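Local coordinates for protein aromatic amino acid exporter YddG (Starkeya novella, PDB 5I20) that exports amino acids, including threonine, methionine, lysine and glutamate, across the bacterial inner membrane, at residues A174-E179 with G231-D236; W68-G73 with V168-F173; S244-V249 with A272-G277. All coordinates share one frame; numbering follows the deposited sequence.

Contact 1 (A174-E179 with G231-D236)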
# COMPACT_ATOMS: atom_id res chain seq x y z
N ALA A 174 11.95 0.25 15.05
CA ALA A 174 12.32 1.63 14.77
C ALA A 174 13.84 1.84 14.76
O ALA A 174 14.33 2.76 14.10
CB ALA A 174 11.67 2.57 15.78
N ARG A 175 14.58 1.00 15.47
CA ARG A 175 16.03 1.10 15.48
C ARG A 175 16.63 0.64 14.15
O ARG A 175 17.74 1.03 13.79
CB ARG A 175 16.63 0.27 16.63
N VAL A 176 15.88 -0.18 13.42
CA VAL A 176 16.36 -0.72 12.14
C VAL A 176 16.35 0.34 11.05
O VAL A 176 15.32 0.96 10.78
CB VAL A 176 15.50 -1.92 11.69
CG1 VAL A 176 15.98 -2.44 10.35
CG2 VAL A 176 15.53 -3.02 12.73
N PRO A 177 17.52 0.56 10.41
CA PRO A 177 17.69 1.56 9.35
C PRO A 177 16.73 1.36 8.18
O PRO A 177 16.34 0.23 7.88
CB PRO A 177 19.14 1.36 8.90
CG PRO A 177 19.82 0.76 10.08
CD PRO A 177 18.79 -0.12 10.72
N THR A 178 16.35 2.46 7.52
CA THR A 178 15.39 2.43 6.43
C THR A 178 15.92 1.64 5.23
O THR A 178 15.17 0.94 4.55
CB THR A 178 15.03 3.85 5.97
OG1 THR A 178 14.52 4.59 7.08
CG2 THR A 178 13.98 3.82 4.87
N GLU A 179 17.23 1.74 4.99
CA GLU A 179 17.86 1.09 3.84
C GLU A 179 17.74 -0.43 3.88
O GLU A 179 17.99 -1.10 2.88
CB GLU A 179 19.33 1.50 3.75
CG GLU A 179 19.91 2.12 5.01
CD GLU A 179 19.61 3.61 5.12
OE1 GLU A 179 19.62 4.31 4.09
OE2 GLU A 179 19.35 4.08 6.25
N GLY A 231 7.65 6.93 7.90
CA GLY A 231 6.40 7.33 8.52
C GLY A 231 5.94 6.38 9.62
O GLY A 231 5.42 6.82 10.63
N MET A 232 6.14 5.09 9.41
CA MET A 232 5.70 4.10 10.39
C MET A 232 6.57 4.12 11.65
O MET A 232 6.08 3.84 12.75
CB MET A 232 5.70 2.69 9.79
CG MET A 232 4.57 2.41 8.80
SD MET A 232 2.90 2.53 9.50
CE MET A 232 2.39 4.13 8.88
N LYS A 233 7.84 4.45 11.49
CA LYS A 233 8.80 4.38 12.59
C LYS A 233 8.94 5.69 13.37
O LYS A 233 9.33 5.68 14.53
CB LYS A 233 10.18 3.96 12.07
CG LYS A 233 10.25 2.50 11.65
CD LYS A 233 11.62 2.14 11.10
CE LYS A 233 11.67 0.68 10.70
NZ LYS A 233 12.90 0.34 9.93
N ARG A 234 8.63 6.80 12.72
CA ARG A 234 8.86 8.12 13.32
C ARG A 234 7.68 9.06 13.18
O ARG A 234 7.63 10.11 13.82
CB ARG A 234 10.09 8.77 12.68
CG ARG A 234 11.42 8.17 13.10
CD ARG A 234 12.38 8.16 11.92
NE ARG A 234 13.76 8.45 12.31
CZ ARG A 234 14.78 8.46 11.47
NH1 ARG A 234 14.58 8.18 10.19
NH2 ARG A 234 16.00 8.73 11.91
N GLY A 235 6.72 8.69 12.34
CA GLY A 235 5.57 9.54 12.10
C GLY A 235 4.35 9.15 12.90
O GLY A 235 4.44 8.37 13.85
N ASP A 236 3.20 9.69 12.51
CA ASP A 236 1.94 9.41 13.18
C ASP A 236 1.23 8.26 12.48
O ASP A 236 0.57 8.46 11.45
CB ASP A 236 1.06 10.66 13.21
CG ASP A 236 -0.07 10.55 14.21
OD1 ASP A 236 -0.53 9.43 14.48
OD2 ASP A 236 -0.50 11.60 14.73
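At the cytoplasmic side of the second EamA-like region of this DMT-superfamily transporter, Lys233 meets Ala174 and Val176. Lys233 lies near the C-terminal end of helix 224-234, the last part of the membrane span 209-233. Ala174 and Val176 belong to the loop that leads from helix 150-169 to helix 181-199. The lysine is the one residue of 231-236 that carries the contact. Its CG sits beside the backbone N (chi1 -72°), and the chain beyond CG is fully extended. This extended chain carries NZ from the helix to the loop. On the way Lys233 CG and CD pass Ala174 CA, with CD at 3.8 Å. The ammonium group then donates to Val176 O. A salt bridge to Asp229, one turn back on the same helix, also holds NZ. NZ thus has one partner on its own helix and one on the loop. A methionine in its place would probably leave Val176 O without this donor and Asp229 without its countercharge. The bond is short, with Lys233 NZ 2.6 Å from Val176 O. NZ stands above the carbonyl plane, 37° out of it, with a C=O...N angle of 136°.

Contact 2 (W68-G73 with V168-F173)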
# COMPACT_ATOMS: atom_id res chain seq x y z
N TRP A 68 14.21 -10.01 9.42
CA TRP A 68 13.96 -10.61 8.12
C TRP A 68 12.60 -11.28 8.03
O TRP A 68 11.97 -11.29 6.98
CB TRP A 68 15.05 -11.63 7.78
CG TRP A 68 16.40 -11.01 7.66
CD1 TRP A 68 17.43 -11.11 8.55
CD2 TRP A 68 16.86 -10.16 6.61
NE1 TRP A 68 18.51 -10.39 8.10
CE2 TRP A 68 18.19 -9.80 6.91
CE3 TRP A 68 16.29 -9.68 5.43
CZ2 TRP A 68 18.95 -8.97 6.09
CZ3 TRP A 68 17.04 -8.86 4.61
CH2 TRP A 68 18.36 -8.52 4.94
N VAL A 69 12.15 -11.87 9.14
CA VAL A 69 10.84 -12.49 9.18
C VAL A 69 9.77 -11.42 8.98
O VAL A 69 8.81 -11.60 8.23
CB VAL A 69 10.60 -13.25 10.50
CG1 VAL A 69 9.13 -13.63 10.65
CG2 VAL A 69 11.47 -14.49 10.57
N HIS A 70 9.98 -10.28 9.64
CA HIS A 70 9.08 -9.14 9.55
C HIS A 70 9.01 -8.55 8.14
O HIS A 70 7.93 -8.38 7.58
CB HIS A 70 9.52 -8.07 10.56
CG HIS A 70 8.93 -6.71 10.31
ND1 HIS A 70 9.67 -5.66 9.83
CD2 HIS A 70 7.67 -6.24 10.49
CE1 HIS A 70 8.90 -4.59 9.72
NE2 HIS A 70 7.68 -4.92 10.11
N GLY A 71 10.17 -8.27 7.56
CA GLY A 71 10.24 -7.63 6.26
C GLY A 71 9.87 -8.51 5.09
O GLY A 71 9.10 -8.11 4.22
N ILE A 72 10.44 -9.71 5.05
CA ILE A 72 10.16 -10.65 3.97
C ILE A 72 8.75 -11.22 4.13
O ILE A 72 8.01 -11.33 3.15
CB ILE A 72 11.18 -11.81 3.94
CG1 ILE A 72 12.59 -11.25 3.76
CG2 ILE A 72 10.85 -12.79 2.83
CD1 ILE A 72 13.68 -12.29 3.89
N GLY A 73 8.39 -11.56 5.35
CA GLY A 73 7.05 -12.05 5.63
C GLY A 73 6.01 -10.97 5.36
O GLY A 73 4.89 -11.27 4.95
N VAL A 168 2.25 -1.54 11.15
CA VAL A 168 2.21 -1.19 12.56
C VAL A 168 3.42 -1.76 13.31
O VAL A 168 4.01 -1.08 14.15
CB VAL A 168 0.91 -1.69 13.22
CG1 VAL A 168 0.95 -1.51 14.73
CG2 VAL A 168 -0.29 -0.97 12.62
N ALA A 169 3.81 -2.99 12.98
CA ALA A 169 4.93 -3.63 13.66
C ALA A 169 6.27 -3.03 13.25
O ALA A 169 7.29 -3.29 13.89
CB ALA A 169 4.93 -5.13 13.38
N SER A 170 6.27 -2.21 12.20
CA SER A 170 7.49 -1.54 11.77
C SER A 170 8.00 -0.57 12.84
O SER A 170 9.21 -0.35 12.95
CB SER A 170 7.26 -0.79 10.45
OG SER A 170 7.03 -1.70 9.39
N ARG A 171 7.09 -0.01 13.63
CA ARG A 171 7.50 0.90 14.70
C ARG A 171 8.30 0.16 15.77
O ARG A 171 9.18 0.75 16.41
CB ARG A 171 6.29 1.59 15.33
CG ARG A 171 6.65 2.50 16.50
CD ARG A 171 5.67 3.64 16.66
NE ARG A 171 5.74 4.57 15.55
CZ ARG A 171 5.74 5.90 15.68
NH1 ARG A 171 5.67 6.44 16.89
NH2 ARG A 171 5.80 6.67 14.61
N ARG A 172 8.01 -1.12 15.95
CA ARG A 172 8.76 -1.94 16.90
C ARG A 172 10.22 -2.07 16.48
O ARG A 172 11.12 -2.13 17.32
CB ARG A 172 8.11 -3.33 17.02
CG ARG A 172 8.95 -4.38 17.72
CD ARG A 172 8.12 -5.61 18.08
NE ARG A 172 7.84 -5.67 19.51
CZ ARG A 172 7.05 -6.57 20.08
NH1 ARG A 172 6.44 -7.49 19.34
NH2 ARG A 172 6.86 -6.55 21.40
N PHE A 173 10.45 -2.08 15.17
CA PHE A 173 11.80 -2.14 14.62
C PHE A 173 12.31 -0.75 14.25
O PHE A 173 13.03 -0.59 13.27
CB PHE A 173 11.84 -3.05 13.39
CG PHE A 173 11.39 -4.45 13.65
CD1 PHE A 173 12.27 -5.39 14.17
CD2 PHE A 173 10.09 -4.84 13.39
CE1 PHE A 173 11.86 -6.69 14.42
CE2 PHE A 173 9.67 -6.14 13.63
CZ PHE A 173 10.56 -7.06 14.15
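His70 and Phe173 meet as an offset stack. Their ring centroids are 4.5 Å apart and the planes are inclined by 29°. Phe173 CD2 lies over the centre of the His70 ring, while Phe173 CE2 comes to 3.4 Å from His70 CG. Phe173 CE2 and CZ also reach His70 CB, so the overlap covers the base of the histidine as well as its ring. Ser170 is at the far end of the imidazole. Its OG sits at the ring edge, in the ring plane, 3.4 Å from His70 NE2. Ala169 CB lies 4.1 Å from His70 CD2.

The next shell positions these groups. His70 CG is anti to the backbone N (chi1 164°), which carries the ring out from helix 65-88 towards 168-173. There NE2 hydrogen-bonds to the carbonyl of Tyr166, on helix 150-169. Ser170 OG bonds to the same oxygen. One backbone acceptor thus gathers both polar side chains, which is consistent with their closeness. The Tyr166 ring also stacks with His70. The imidazole has two aromatic partners and a polar anchor at NE2, which together are likely to limit its rotation.

Residues 68-73 belong to the first EamA sequence range and 168-173 to the second. The contact therefore joins helix 65-88 to residues 168-173 near the cytoplasmic side, and so links the two EamA-like regions of a DMT-superfamily transporter built of inverted structural repeats.

Contact 3 (S244-V249 with A272-G277)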
# COMPACT_ATOMS: atom_id res chain seq x y z
N SER A 244 -4.34 7.09 4.34
CA SER A 244 -4.17 6.09 3.29
C SER A 244 -5.42 5.95 2.41
O SER A 244 -5.31 5.58 1.24
CB SER A 244 -3.80 4.74 3.90
OG SER A 244 -2.46 4.76 4.39
N TYR A 245 -6.60 6.27 2.94
CA TYR A 245 -7.81 6.26 2.11
C TYR A 245 -7.83 7.41 1.09
O TYR A 245 -8.80 7.56 0.34
CB TYR A 245 -9.08 6.32 2.97
CG TYR A 245 -9.42 4.99 3.60
CD1 TYR A 245 -9.58 3.85 2.82
CD2 TYR A 245 -9.56 4.88 4.98
CE1 TYR A 245 -9.88 2.64 3.40
CE2 TYR A 245 -9.86 3.66 5.56
CZ TYR A 245 -10.02 2.55 4.77
OH TYR A 245 -10.31 1.33 5.35
N ALA A 246 -6.78 8.21 1.05
CA ALA A 246 -6.67 9.22 0.00
C ALA A 246 -6.23 8.57 -1.31
O ALA A 246 -6.50 9.09 -2.38
CB ALA A 246 -5.70 10.32 0.41
N ALA A 247 -5.55 7.43 -1.20
CA ALA A 247 -5.00 6.76 -2.38
C ALA A 247 -6.06 6.37 -3.42
O ALA A 247 -5.86 6.63 -4.61
CB ALA A 247 -4.20 5.52 -1.96
N PRO A 248 -7.19 5.76 -3.01
CA PRO A 248 -8.21 5.47 -4.03
C PRO A 248 -8.78 6.72 -4.70
O PRO A 248 -9.03 6.71 -5.90
CB PRO A 248 -9.30 4.74 -3.25
CG PRO A 248 -8.59 4.14 -2.09
CD PRO A 248 -7.55 5.16 -1.71
N VAL A 249 -8.97 7.78 -3.92
CA VAL A 249 -9.51 9.03 -4.46
C VAL A 249 -8.52 9.71 -5.39
O VAL A 249 -8.87 10.12 -6.50
CB VAL A 249 -9.89 10.01 -3.33
CG1 VAL A 249 -10.31 11.35 -3.92
CG2 VAL A 249 -11.00 9.43 -2.48
N ALA A 272 -15.19 14.43 -0.69
CA ALA A 272 -15.68 15.10 0.51
C ALA A 272 -15.41 14.27 1.76
O ALA A 272 -14.99 14.79 2.79
CB ALA A 272 -17.17 15.39 0.38
N LEU A 273 -15.65 12.96 1.66
CA LEU A 273 -15.52 12.07 2.80
C LEU A 273 -14.07 11.94 3.28
O LEU A 273 -13.82 11.85 4.48
CB LEU A 273 -16.08 10.69 2.46
CG LEU A 273 -17.61 10.60 2.50
CD1 LEU A 273 -18.11 9.29 1.92
CD2 LEU A 273 -18.12 10.77 3.93
N ILE A 274 -13.12 11.93 2.35
CA ILE A 274 -11.72 11.75 2.73
C ILE A 274 -11.12 13.09 3.16
O ILE A 274 -10.22 13.13 4.00
CB ILE A 274 -10.90 11.11 1.57
CG1 ILE A 274 -9.92 10.07 2.12
CG2 ILE A 274 -10.19 12.15 0.72
CD1 ILE A 274 -8.70 10.65 2.80
N VAL A 275 -11.62 14.19 2.61
CA VAL A 275 -11.19 15.50 3.07
C VAL A 275 -11.74 15.73 4.48
O VAL A 275 -11.01 16.16 5.37
CB VAL A 275 -11.65 16.64 2.12
CG1 VAL A 275 -11.43 17.99 2.77
CG2 VAL A 275 -10.89 16.56 0.80
N GLY A 276 -13.01 15.43 4.67
CA GLY A 276 -13.63 15.55 5.98
C GLY A 276 -13.03 14.60 6.99
O GLY A 276 -12.85 14.96 8.16
N GLY A 277 -12.70 13.39 6.55
CA GLY A 277 -12.12 12.39 7.42
C GLY A 277 -10.73 12.76 7.88
O GLY A 277 -10.39 12.61 9.05
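Ile274 packs across a transmembrane helical hairpin against Tyr245, Ala246 and Val249. It projects from helix 265-282 towards the start of helix 246-258 and the residues just before it, where the chain passes on from helix 237-243. Its branches go to different partners. The CG1 arm faces the backbone of Tyr245, with Ile274 CG1 only 3.3 Å from Tyr245 O. The chi1 of -139°, away from a staggered position, places CG1 against this carbonyl. At the end of the same arm, Ile274 CD1 meets Ala246 N and CA and comes to 3.8 Å from Ala246 CB.

Tyr245 turns differently. Its CB lies 3.9 Å from Ile274 CG1, but the ring swings away from the isoleucine. The ring packs on helix 119-136, and the hydroxyl hydrogen-bonds to Tyr99 O. Val249 points towards helix 265-282, one turn along from Tyr245. It also touches Ala270 and Cys271, which extends the apolar seam along that helix. The second branch of the isoleucine takes its own course to this valine, and Ile274 CG2 approaches Val249 CG2 at 4.3 Å.

Contacts 1 and 2 adjoin on the cytoplasmic side, with centres 10 Å apart. Residues 168-173 of contact 2 run directly into 174-179 of contact 1. A probable hydrogen bond from Arg171 NE to Met232 O (2.9 Å) ties them, and Lys233 CG packs 3.3 Å from Ser170 O. Contact 3 is separate. Its centre is 24 Å from that of contact 1 and 27 Å from that of contact 2, across the chain's centre from the latter. Substrates bind in the large central cavity of the basket-shaped molecule; the three contact centres lie 15 to 16 Å from the chain's centre. The side chain of Val249 in contact 3 is about 7 Å from a bound monoolein lipid.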